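PDB 3D3Z: actibind from Aspergillus niger, which cleaves RNA as a ribonuclease of the T2 family, with no strict base specificity but a probable preference for adenylic acid. Local coordinates for residues 33-38 with 196-201; 80-85 with 129-134; 186-191 with 222-227. All blocks are in the same frame, centred on the assembly; numbering follows the deposited sequence.

Contact 1: 33-38 with 196-201; sequences TQFWDY and LSQLYY. With D3Z (1-(5-deoxy-beta-L-xylofuranosyl)pyrimidine-2,4(1H,3H)-dione), chain E.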
loop_
_atom_site.group_PDB
_atom_site.type_symbol
_atom_site.label_atom_id
_atom_site.label_comp_id
_atom_site.label_asym_id
_atom_site.label_seq_id
_atom_site.Cartn_x
_atom_site.Cartn_y
_atom_site.Cartn_z
ATOM N N THR A 33 1.628 1.686 -0.364
ATOM C CA THR A 33 3.093 1.850 -0.481
ATOM C C THR A 33 3.698 0.683 -1.267
ATOM O O THR A 33 3.202 -0.450 -1.204
ATOM C CB THR A 33 3.746 1.982 0.890
ATOM O OG1 THR A 33 3.499 0.797 1.649
ATOM C CG2 THR A 33 3.146 3.160 1.601
ATOM N N GLN A 34 4.747 0.981 -2.035
ATOM C CA GLN A 34 5.393 0.018 -2.891
ATOM C C GLN A 34 6.934 0.036 -2.810
ATOM O O GLN A 34 7.535 1.034 -2.442
ATOM C CB GLN A 34 4.959 0.290 -4.334
ATOM C CG GLN A 34 3.477 0.241 -4.559
ATOM C CD GLN A 34 3.088 0.485 -6.002
ATOM O OE1 GLN A 34 3.952 0.465 -6.908
ATOM N NE2 GLN A 34 1.780 0.593 -6.244
ATOM N N PHE A 35 7.566 -1.071 -3.190
ATOM C CA PHE A 35 9.013 -1.179 -3.254
ATOM C C PHE A 35 9.517 -1.468 -4.656
ATOM O O PHE A 35 8.855 -2.156 -5.385
ATOM C CB PHE A 35 9.438 -2.425 -2.490
ATOM C CG PHE A 35 9.498 -2.240 -1.029
ATOM C CD1 PHE A 35 10.126 -1.142 -0.494
ATOM C CD2 PHE A 35 8.990 -3.209 -0.170
ATOM C CE1 PHE A 35 10.235 -1.005 0.851
ATOM C CE2 PHE A 35 9.101 -3.052 1.185
ATOM C CZ PHE A 35 9.719 -1.957 1.689
ATOM N N TRP A 36 10.712 -0.966 -4.955
ATOM C CA TRP A 36 11.550 -1.434 -6.060
ATOM C C TRP A 36 12.817 -2.103 -5.441
ATOM O O TRP A 36 13.780 -1.418 -5.025
ATOM C CB TRP A 36 11.887 -0.243 -7.009
ATOM C CG TRP A 36 12.686 -0.671 -8.177
ATOM C CD1 TRP A 36 14.049 -0.467 -8.402
ATOM C CD2 TRP A 36 12.200 -1.401 -9.295
ATOM N NE1 TRP A 36 14.411 -1.056 -9.588
ATOM C CE2 TRP A 36 13.297 -1.601 -10.174
ATOM C CE3 TRP A 36 10.935 -1.882 -9.665
ATOM C CZ2 TRP A 36 13.169 -2.293 -11.363
ATOM C CZ3 TRP A 36 10.811 -2.570 -10.869
ATOM C CH2 TRP A 36 11.919 -2.760 -11.704
ATOM N N ASP A 37 12.794 -3.431 -5.305
ATOM C CA ASP A 37 13.847 -4.178 -4.658
ATOM C C ASP A 37 14.782 -4.695 -5.750
ATOM O O ASP A 37 14.403 -5.553 -6.541
ATOM C CB ASP A 37 13.282 -5.360 -3.837
ATOM C CG ASP A 37 12.514 -4.935 -2.574
ATOM O OD1 ASP A 37 12.666 -3.791 -2.085
ATOM O OD2 ASP A 37 11.732 -5.790 -2.046
ATOM N N TYR A 38 15.991 -4.109 -5.855
ATOM C CA TYR A 38 16.987 -4.477 -6.916
ATOM C C TYR A 38 18.241 -5.217 -6.351
ATOM O O TYR A 38 18.870 -6.092 -7.027
ATOM C CB TYR A 38 17.363 -3.213 -7.741
ATOM C CG TYR A 38 17.926 -2.146 -6.868
ATOM C CD1 TYR A 38 17.087 -1.162 -6.313
ATOM C CD2 TYR A 38 19.265 -2.190 -6.457
ATOM C CE1 TYR A 38 17.575 -0.228 -5.415
ATOM C CE2 TYR A 38 19.773 -1.236 -5.569
ATOM C CZ TYR A 38 18.927 -0.247 -5.073
ATOM O OH TYR A 38 19.425 0.653 -4.152
ATOM N N LEU A 196 15.995 4.860 -7.085
ATOM C CA LEU A 196 14.558 4.765 -6.944
ATOM C C LEU A 196 14.245 3.418 -6.219
ATOM O O LEU A 196 14.744 2.335 -6.591
ATOM C CB LEU A 196 13.921 4.931 -8.353
ATOM C CG LEU A 196 12.467 5.272 -8.579
ATOM C CD1 LEU A 196 12.041 6.552 -7.890
ATOM C CD2 LEU A 196 12.204 5.274 -10.101
ATOM N N SER A 197 13.479 3.548 -5.155
ATOM C CA SER A 197 13.350 2.547 -4.098
ATOM C C SER A 197 11.917 2.344 -3.546
ATOM O O SER A 197 11.512 1.221 -3.331
ATOM C CB SER A 197 14.246 2.952 -2.953
ATOM O OG SER A 197 14.130 1.983 -1.952
ATOM N N GLN A 198 11.196 3.426 -3.259
ATOM C CA GLN A 198 9.883 3.367 -2.591
ATOM C C GLN A 198 8.909 4.392 -3.170
ATOM O O GLN A 198 9.334 5.492 -3.595
ATOM C CB GLN A 198 10.057 3.648 -1.097
ATOM C CG GLN A 198 10.899 2.582 -0.341
ATOM C CD GLN A 198 10.760 2.651 1.149
ATOM O OE1 GLN A 198 9.647 2.725 1.656
ATOM N NE2 GLN A 198 11.914 2.633 1.886
ATOM N N LEU A 199 7.623 4.051 -3.115
ATOM C CA LEU A 199 6.510 4.914 -3.539
ATOM C C LEU A 199 5.376 4.833 -2.500
ATOM O O LEU A 199 5.053 3.725 -1.964
ATOM C CB LEU A 199 6.014 4.528 -4.930
ATOM C CG LEU A 199 6.938 4.629 -6.156
ATOM C CD1 LEU A 199 6.264 4.076 -7.396
ATOM C CD2 LEU A 199 7.403 6.093 -6.394
ATOM N N TYR A 200 4.844 6.003 -2.106
ATOM C CA TYR A 200 3.588 6.084 -1.308
ATOM C C TYR A 200 2.518 6.855 -2.085
ATOM O O TYR A 200 2.628 8.071 -2.300
ATOM C CB TYR A 200 3.715 6.768 0.046
ATOM C CG TYR A 200 4.900 6.513 0.949
ATOM C CD1 TYR A 200 5.727 5.372 0.843
ATOM C CD2 TYR A 200 5.191 7.425 1.967
ATOM C CE1 TYR A 200 6.791 5.187 1.708
ATOM C CE2 TYR A 200 6.250 7.238 2.829
ATOM C CZ TYR A 200 7.043 6.121 2.714
ATOM O OH TYR A 200 8.092 5.958 3.607
ATOM N N TYR A 201 1.476 6.141 -2.498
ATOM C CA TYR A 201 0.300 6.755 -3.122
ATOM C C TYR A 201 -0.749 7.028 -2.055
ATOM O O TYR A 201 -1.222 6.102 -1.397
ATOM C CB TYR A 201 -0.253 5.844 -4.203
ATOM C CG TYR A 201 0.621 5.539 -5.396
ATOM C CD1 TYR A 201 0.532 6.311 -6.572
ATOM C CD2 TYR A 201 1.465 4.435 -5.420
ATOM C CE1 TYR A 201 1.269 5.985 -7.694
ATOM C CE2 TYR A 201 2.208 4.137 -6.535
ATOM C CZ TYR A 201 2.133 4.939 -7.652
ATOM O OH TYR A 201 2.844 4.652 -8.781
HETATM N N1 D3Z E . 11.389 -5.013 4.360
HETATM C C2 D3Z E . 11.009 -6.369 4.341
HETATM N N3 D3Z E . 10.710 -6.949 3.183
HETATM C C4 D3Z E . 10.745 -6.281 2.029
HETATM C C5 D3Z E . 11.111 -4.961 2.042
HETATM C C6 D3Z E . 11.438 -4.324 3.231
HETATM O O2 D3Z E . 10.952 -7.045 5.390
HETATM O O4 D3Z E . 10.475 -6.815 0.933
HETATM C "C1'" D3Z E . 11.706 -4.352 5.601
HETATM C "C2'" D3Z E . 10.972 -5.126 6.676
HETATM O "O2'" D3Z E . 11.918 -5.819 7.511
HETATM C "C3'" D3Z E . 10.096 -4.114 7.393
HETATM C "C4'" D3Z E . 10.360 -2.766 6.748
HETATM O "O3'" D3Z E . 8.725 -4.441 7.239
HETATM O "O4'" D3Z E . 11.193 -3.008 5.597
HETATM C "C5'" D3Z E . 9.035 -2.105 6.386
HETATM O O HOH W 1 7.368 1.744 0.443
HETATM O O HOH W 2 15.054 -0.681 -3.037
#
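Gln-34 and Leu-199 face each other as a hydrogen-bonded pair of two antiparallel strands, at the centre of the ribonuclease sheet. Gln-34 N gives a bond of 2.8 Å to Leu-199 O, and Leu-199 N answers to Gln-34 O; two residues further along, Trp-36 N reaches Ser-197 O at 2.8 Å in a nearly straight bond (174°). Ser-197 and Gln-198 together face Gly-190 on the other neighbouring strand, a classic beta bulge.

The tight side carries Gln-34, Leu-199 and Tyr-201. Gln-34, extended beyond CG, brings NE2 to 3.6 Å from Tyr-201 CE2, amide and ring planes 47° apart. A glutamine suits this buried place because its amide finds partners: OE1 bonds Ser-152, as does Tyr-201 OH, and NE2 is held by Gln-32 and Leu-150. Leu-199 packs on Trp-48 and Leu-178.

The other face is the wetter one, with Gln-198 and Tyr-200 partly exposed. Gln-198 runs alongside Phe-35, with CD 3.7 Å from Phe-35 CE1 near the ring plane. Water 1 donates to both Gln-34 O and Gln-198 OE1. Thr-33 turns CG2 beside its own backbone N, which brings the methyl to 3.5 Å from Tyr-200 CD1. Phe-35 stacks on the predicted active-site residue His-51, and its CZ lies 3.3 Å from C6 of the bound uracil nucleoside D3Z.

Phe-35, so stacked and flanked at its edge by the Gln-198 chain, gives the base an apolar contact that makes few demands on its identity, which fits a largely non-specific enzyme, while Tyr-98 N adds a hydrogen bond to the ligand.

Contact 2: 80-85 with 129-134; sequences EAQNRT and DYYAQE. With NAG (2-acetamido-2-deoxy-beta-D-glucopyranose), chain C; NAG (2-acetamido-2-deoxy-beta-D-glucopyranose), chain B; NAG (2-acetamido-2-deoxy-beta-D-glucopyranose), chain D.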
loop_
_atom_site.group_PDB
_atom_site.type_symbol
_atom_site.label_atom_id
_atom_site.label_comp_id
_atom_site.label_asym_id
_atom_site.label_seq_id
_atom_site.Cartn_x
_atom_site.Cartn_y
_atom_site.Cartn_z
ATOM N N GLU A 80 -4.950 -19.337 4.714
ATOM C CA GLU A 80 -5.265 -20.707 4.313
ATOM C C GLU A 80 -6.596 -21.190 4.865
ATOM O O GLU A 80 -7.393 -21.724 4.138
ATOM C CB GLU A 80 -4.179 -21.648 4.760
ATOM C CG GLU A 80 -2.896 -21.498 3.899
ATOM C CD GLU A 80 -1.643 -22.101 4.505
ATOM O OE1 GLU A 80 -1.566 -22.295 5.760
ATOM O OE2 GLU A 80 -0.697 -22.346 3.712
ATOM N N ALA A 81 -6.824 -20.966 6.150
ATOM C CA ALA A 81 -8.095 -21.301 6.794
ATOM C C ALA A 81 -9.304 -20.623 6.146
ATOM O O ALA A 81 -10.388 -21.186 6.117
ATOM C CB ALA A 81 -8.008 -21.001 8.265
ATOM N N GLN A 82 -9.110 -19.456 5.537
ATOM C CA GLN A 82 -10.176 -18.726 4.892
ATOM C C GLN A 82 -10.271 -19.048 3.423
ATOM O O GLN A 82 -11.049 -18.416 2.714
ATOM C CB GLN A 82 -10.015 -17.220 5.131
ATOM C CG GLN A 82 -10.070 -16.867 6.587
ATOM C CD GLN A 82 -9.754 -15.416 6.919
ATOM O OE1 GLN A 82 -9.623 -14.567 6.046
ATOM N NE2 GLN A 82 -9.598 -15.136 8.203
ATOM N N ASN A 83 -9.510 -20.057 2.992
ATOM C CA ASN A 83 -9.443 -20.503 1.605
ATOM C C ASN A 83 -8.994 -19.422 0.625
ATOM O O ASN A 83 -9.429 -19.405 -0.536
ATOM C CB ASN A 83 -10.768 -21.125 1.202
ATOM C CG ASN A 83 -11.307 -22.037 2.309
ATOM O OD1 ASN A 83 -10.574 -22.920 2.786
ATOM N ND2 ASN A 83 -12.530 -21.728 2.805
ATOM N N ARG A 84 -8.151 -18.497 1.089
ATOM C CA ARG A 84 -7.684 -17.407 0.215
ATOM C C ARG A 84 -6.365 -17.798 -0.421
ATOM O O ARG A 84 -5.315 -17.117 -0.282
ATOM C CB ARG A 84 -7.562 -16.111 0.996
ATOM C CG ARG A 84 -8.837 -15.756 1.751
ATOM C CD ARG A 84 -8.764 -14.361 2.221
ATOM N NE ARG A 84 -9.704 -14.026 3.275
ATOM C CZ ARG A 84 -10.578 -13.028 3.242
ATOM N NH1 ARG A 84 -10.691 -12.271 2.171
ATOM N NH2 ARG A 84 -11.346 -12.807 4.302
ATOM N N THR A 85 -6.441 -18.918 -1.132
ATOM C CA THR A 85 -5.282 -19.585 -1.738
ATOM C C THR A 85 -4.695 -18.789 -2.924
ATOM O O THR A 85 -3.463 -18.724 -3.072
ATOM C CB THR A 85 -5.616 -21.065 -2.121
ATOM O OG1 THR A 85 -6.744 -21.091 -3.001
ATOM C CG2 THR A 85 -5.893 -21.910 -0.878
ATOM N N ASP A 129 -22.256 -11.081 10.597
ATOM C CA ASP A 129 -21.866 -12.468 10.640
ATOM C C ASP A 129 -20.333 -12.564 10.573
ATOM O O ASP A 129 -19.789 -13.338 9.803
ATOM C CB ASP A 129 -22.507 -13.239 9.472
ATOM C CG ASP A 129 -24.028 -13.353 9.609
ATOM O OD1 ASP A 129 -24.567 -12.847 10.615
ATOM O OD2 ASP A 129 -24.653 -13.886 8.686
ATOM N N TYR A 130 -19.674 -11.786 11.428
ATOM C CA TYR A 130 -18.207 -11.783 11.558
ATOM C C TYR A 130 -17.760 -13.178 11.919
ATOM O O TYR A 130 -18.379 -13.815 12.770
ATOM C CB TYR A 130 -17.773 -10.857 12.686
ATOM C CG TYR A 130 -16.276 -10.887 12.949
ATOM C CD1 TYR A 130 -15.386 -10.249 12.071
ATOM C CD2 TYR A 130 -15.734 -11.525 14.087
ATOM C CE1 TYR A 130 -14.006 -10.245 12.319
ATOM C CE2 TYR A 130 -14.359 -11.513 14.343
ATOM C CZ TYR A 130 -13.496 -10.877 13.444
ATOM O OH TYR A 130 -12.138 -10.929 13.698
ATOM N N TYR A 131 -16.694 -13.660 11.290
ATOM C CA TYR A 131 -15.986 -14.838 11.809
ATOM C C TYR A 131 -14.543 -14.487 12.206
ATOM O O TYR A 131 -13.954 -13.587 11.650
ATOM C CB TYR A 131 -16.024 -15.999 10.807
ATOM C CG TYR A 131 -15.262 -15.775 9.535
ATOM C CD1 TYR A 131 -13.866 -15.946 9.492
ATOM C CD2 TYR A 131 -15.907 -15.397 8.368
ATOM C CE1 TYR A 131 -13.147 -15.712 8.321
ATOM C CE2 TYR A 131 -15.214 -15.184 7.230
ATOM C CZ TYR A 131 -13.837 -15.318 7.209
ATOM O OH TYR A 131 -13.160 -15.116 6.056
ATOM N N ALA A 132 -14.009 -15.182 13.203
ATOM C CA ALA A 132 -12.667 -14.920 13.728
ATOM C C ALA A 132 -11.608 -14.603 12.617
ATOM O O ALA A 132 -11.366 -15.420 11.692
ATOM C CB ALA A 132 -12.192 -16.095 14.584
ATOM N N GLN A 133 -11.015 -13.416 12.719
ATOM C CA GLN A 133 -9.937 -12.919 11.813
ATOM C C GLN A 133 -10.366 -12.679 10.373
ATOM O O GLN A 133 -9.478 -12.579 9.446
ATOM C CB GLN A 133 -8.703 -13.835 11.851
ATOM C CG GLN A 133 -7.916 -13.882 13.174
ATOM C CD GLN A 133 -8.514 -14.771 14.258
ATOM O OE1 GLN A 133 -8.905 -15.896 13.996
ATOM N NE2 GLN A 133 -8.641 -14.239 15.453
ATOM N N GLU A 134 -11.690 -12.528 10.166
ATOM C CA GLU A 134 -12.202 -12.247 8.829
ATOM C C GLU A 134 -11.553 -10.970 8.297
ATOM O O GLU A 134 -11.198 -10.906 7.109
ATOM C CB GLU A 134 -13.733 -12.060 8.762
ATOM C CG GLU A 134 -14.244 -11.799 7.388
ATOM C CD GLU A 134 -15.776 -11.793 7.318
ATOM O OE1 GLU A 134 -16.435 -11.919 8.399
ATOM O OE2 GLU A 134 -16.257 -11.625 6.178
HETATM C C1 NAG C . -13.009 -22.551 3.902
HETATM C C2 NAG C . -14.182 -21.877 4.624
HETATM C C3 NAG C . -14.716 -22.747 5.765
HETATM C C4 NAG C . -14.858 -24.228 5.357
HETATM C C5 NAG C . -13.657 -24.715 4.540
HETATM C C6 NAG C . -13.886 -26.105 3.960
HETATM C C7 NAG C . -14.164 -19.453 4.364
HETATM C C8 NAG C . -14.056 -18.118 5.035
HETATM N N2 NAG C . -13.827 -20.532 5.060
HETATM O O3 NAG C . -15.962 -22.213 6.169
HETATM O O4 NAG C . -14.986 -25.068 6.493
HETATM O O5 NAG C . -13.461 -23.828 3.468
HETATM O O6 NAG C . -14.862 -26.011 2.939
HETATM O O7 NAG C . -14.504 -19.501 3.198
HETATM C C1 NAG B . -7.154 -17.842 18.616
HETATM C C2 NAG B . -8.297 -17.157 19.337
HETATM C C3 NAG B . -8.553 -17.791 20.708
HETATM C C4 NAG B . -8.676 -19.305 20.578
HETATM C C5 NAG B . -7.416 -19.783 19.867
HETATM C C6 NAG B . -7.318 -21.297 19.728
HETATM C C7 NAG B . -8.628 -14.815 18.775
HETATM C C8 NAG B . -8.279 -13.418 19.137
HETATM N N2 NAG B . -7.972 -15.758 19.469
HETATM O O3 NAG B . -9.711 -17.234 21.310
HETATM O O4 NAG B . -8.799 -19.916 21.858
HETATM O O5 NAG B . -7.453 -19.214 18.571
HETATM O O6 NAG B . -8.403 -21.685 18.918
HETATM O O7 NAG B . -9.472 -15.042 17.895
HETATM C C1 NAG D . -4.066 -17.650 14.419
HETATM C C2 NAG D . -5.147 -18.758 14.464
HETATM C C3 NAG D . -6.310 -18.292 15.331
HETATM C C4 NAG D . -5.827 -17.782 16.660
HETATM C C5 NAG D . -4.766 -16.688 16.447
HETATM C C6 NAG D . -4.254 -16.063 17.743
HETATM C C7 NAG D . -5.307 -20.123 12.433
HETATM C C8 NAG D . -5.972 -20.427 11.119
HETATM N N2 NAG D . -5.677 -19.054 13.147
HETATM O O3 NAG D . -7.263 -19.334 15.472
HETATM O O4 NAG D . -6.987 -17.292 17.292
HETATM O O5 NAG D . -3.689 -17.251 15.712
HETATM O O6 NAG D . -3.775 -17.071 18.602
HETATM O O7 NAG D . -4.407 -20.869 12.808
HETATM O O HOH W 3 -9.643 -17.185 10.145
#
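A Schellman motif closes helix 75-81 beside an N-linked glycosylation site, and the loop leading into helix 134-147 packs against it. Asn-83, the C-prime residue with positive phi, carries the sugar on ND2; asparagine tolerates this backbone shape well and is the residue that accepts an N-glycan.

Gln-82 bridges the two segments. Its chain is extended beyond CG, which carries NE2 across to Gln-133 O at 2.8 Å, the donor standing well above the carbonyl plane. Water 3 takes another bond from NE2 and donates to Ala-132 O. The opposite end of the amide is gripped by Arg-84: NE (2.8 Å) and NH2 (3.0 Å) both bond to Gln-82 OE1, a side-on hold. Arg-84 NH2 also makes a salt bridge to Asp-138.

Tyr-131 presents its edge to this amide, the planes nearly perpendicular at 84°, with CE1 3.6 Å from Gln-82 NE2. Glu-134 CB covers one face of the ring, over its centre, while Tyr-131 OH lies 3.3 Å from the acetamido methyl C8 of the chain C sugar. Gln-133, bent at chi2 (80°), turns its NE2 to the chain B sugar, bonding O7 at 2.7 Å.

With both ends of its amide engaged, Gln-82 is fixed in rotation, and the arginine would probably polarise the amide, strengthening its N-H as a donor to the loop carbonyl.

Contact 3: 186-191 with 222-227; sequences PPYVGC and DSNCKD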
loop_
_atom_site.group_PDB
_atom_site.type_symbol
_atom_site.label_atom_id
_atom_site.label_comp_id
_atom_site.label_asym_id
_atom_site.label_seq_id
_atom_site.Cartn_x
_atom_site.Cartn_y
_atom_site.Cartn_z
ATOM N N PRO A 186 1.010 13.246 -7.488
ATOM C CA PRO A 186 2.178 12.384 -7.426
ATOM C C PRO A 186 2.229 11.609 -6.117
ATOM O O PRO A 186 1.740 12.102 -5.113
ATOM C CB PRO A 186 3.370 13.365 -7.498
ATOM C CG PRO A 186 2.815 14.696 -7.347
ATOM C CD PRO A 186 1.355 14.682 -7.477
ATOM N N PRO A 187 2.848 10.417 -6.132
ATOM C CA PRO A 187 3.139 9.737 -4.848
ATOM C C PRO A 187 4.302 10.448 -4.131
ATOM O O PRO A 187 5.004 11.222 -4.762
ATOM C CB PRO A 187 3.553 8.337 -5.294
ATOM C CG PRO A 187 4.138 8.547 -6.674
ATOM C CD PRO A 187 3.313 9.642 -7.301
ATOM N N TYR A 188 4.504 10.199 -2.844
ATOM C CA TYR A 188 5.855 10.244 -2.302
ATOM C C TYR A 188 6.806 9.341 -3.123
ATOM O O TYR A 188 6.515 8.175 -3.387
ATOM C CB TYR A 188 5.879 9.857 -0.831
ATOM C CG TYR A 188 7.265 9.679 -0.293
ATOM C CD1 TYR A 188 8.024 10.784 0.154
ATOM C CD2 TYR A 188 7.850 8.411 -0.235
ATOM C CE1 TYR A 188 9.331 10.600 0.654
ATOM C CE2 TYR A 188 9.138 8.226 0.255
ATOM C CZ TYR A 188 9.874 9.322 0.686
ATOM O OH TYR A 188 11.143 9.074 1.183
ATOM N N VAL A 189 7.947 9.912 -3.538
ATOM C CA VAL A 189 9.026 9.189 -4.213
ATOM C C VAL A 189 10.247 9.054 -3.278
ATOM O O VAL A 189 10.859 10.058 -2.899
ATOM C CB VAL A 189 9.399 9.871 -5.542
ATOM C CG1 VAL A 189 10.453 9.035 -6.322
ATOM C CG2 VAL A 189 8.146 10.062 -6.370
ATOM N N GLY A 190 10.605 7.808 -2.944
ATOM C CA GLY A 190 11.676 7.511 -2.002
ATOM C C GLY A 190 12.872 6.903 -2.710
ATOM O O GLY A 190 12.712 6.029 -3.557
ATOM N N CYS A 191 14.069 7.429 -2.413
ATOM C CA CYS A 191 15.328 6.953 -3.005
ATOM C C CYS A 191 16.221 6.399 -1.933
ATOM O O CYS A 191 16.132 6.787 -0.768
ATOM C CB CYS A 191 16.074 8.099 -3.719
ATOM S SG CYS A 191 15.379 8.567 -5.263
ATOM N N ASP A 222 6.883 14.595 0.330
ATOM C CA ASP A 222 7.163 14.714 -1.128
ATOM C C ASP A 222 8.206 13.720 -1.677
ATOM O O ASP A 222 7.926 12.910 -2.593
ATOM C CB ASP A 222 7.623 16.140 -1.498
ATOM C CG ASP A 222 6.557 17.207 -1.248
ATOM O OD1 ASP A 222 5.344 16.875 -1.156
ATOM O OD2 ASP A 222 6.961 18.394 -1.169
ATOM N N SER A 223 9.425 13.812 -1.160
ATOM C CA SER A 223 10.501 13.001 -1.679
ATOM C C SER A 223 11.774 13.242 -0.900
ATOM O O SER A 223 12.008 14.336 -0.352
ATOM C CB SER A 223 10.766 13.269 -3.149
ATOM O OG SER A 223 11.792 12.417 -3.603
ATOM N N ASN A 224 12.593 12.208 -0.841
ATOM C CA ASN A 224 13.917 12.351 -0.284
ATOM C C ASN A 224 14.972 12.178 -1.359
ATOM O O ASN A 224 16.143 11.933 -1.041
ATOM C CB ASN A 224 14.110 11.354 0.853
ATOM C CG ASN A 224 14.188 9.913 0.365
ATOM O OD1 ASN A 224 13.952 9.621 -0.794
ATOM N ND2 ASN A 224 14.541 9.024 1.254
ATOM N N CYS A 225 14.566 12.249 -2.625
ATOM C CA CYS A 225 15.476 12.134 -3.724
ATOM C C CYS A 225 16.038 13.513 -4.085
ATOM O O CYS A 225 15.442 14.558 -3.756
ATOM C CB CYS A 225 14.787 11.596 -4.967
ATOM S SG CYS A 225 14.013 9.941 -4.739
ATOM N N LYS A 226 17.174 13.473 -4.766
ATOM C CA LYS A 226 17.725 14.636 -5.446
ATOM C C LYS A 226 16.905 14.904 -6.694
ATOM O O LYS A 226 16.226 13.997 -7.245
ATOM C CB LYS A 226 19.186 14.398 -5.840
ATOM C CG LYS A 226 20.133 14.100 -4.671
ATOM C CD LYS A 226 20.184 15.233 -3.632
ATOM C CE LYS A 226 21.048 14.829 -2.417
ATOM N NZ LYS A 226 21.820 15.976 -1.779
ATOM N N ASP A 227 16.990 16.143 -7.174
ATOM C CA ASP A 227 16.154 16.553 -8.276
ATOM C C ASP A 227 16.546 15.857 -9.544
ATOM O O ASP A 227 15.754 15.822 -10.497
ATOM C CB ASP A 227 16.183 18.078 -8.432
ATOM C CG ASP A 227 15.660 18.767 -7.221
ATOM O OD1 ASP A 227 14.550 18.404 -6.766
ATOM O OD2 ASP A 227 16.352 19.658 -6.694
HETATM O O HOH W 4 14.421 5.593 1.077
#
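The Cys-191–Cys-225 disulfide ties strand 188-192, at the margin of the sheet, to the loop that follows strand 213-216. The two SG atoms are 2.0 Å apart with chi3 at 97°, and Val-189 CG1 packs 4.0 Å from Cys-225 SG.

Polar bonds lead up to it. Val-189 N donates to Asp-222 O at 3.1 Å, and Val-189 O receives Ser-223 OG at 2.6 Å, with a weak bond from Asn-224 N. Serine suits its position because the same OG also accepts from Cys-225 N, forming an ST turn that leads straight into the cysteine. Asn-224 holds its CG between its own backbone N and carbonyl carbon (chi1 70°), and from there OD1 takes the N-H of Cys-191 at 2.7 Å on a lone pair, in the carbonyl plane; its amide thus replaces a backbone acceptor. The Tyr-188 ring meets the loop obliquely, CE1 3.5 Å from Ser-223 CA, and also meets the ring of Tyr-200 on the neighbouring strand. The apolar Val-189 turns to Leu-171 and Ile-174 of helix 171-179.

A single backbone bridge, Val-189 with Ser-223, supplemented by side-chain bonds, marks a disulfide-clamped loop, its direction about 25° from that of edge strand 188-192, in this RNase T2 fold.

Contacts 1 and 3 belong to one continuous layer: strand 195-206, paired with 29-35 in contact 1, has on its other side strand 188-192, to which contact 3 fastens loop 222-227, and their centres are only about 10 Å apart. They meet directly, through Gln-198 O and Gly-190 N at 2.7 Å (a probable hydrogen bond) and the packing of Leu-196 on Val-189. Contact 1 reaches the nucleoside itself, whereas in contact 3 the side chain of Tyr-188 lies about 12 Å from the bound D3Z and about 9 Å from the side chain of His-51. Contact 2, nested in sequence inside the loop that contact 1 closes, sits across the chain's centre, about 29 Å from contact 1 and 37 Å from contact 3 between centres.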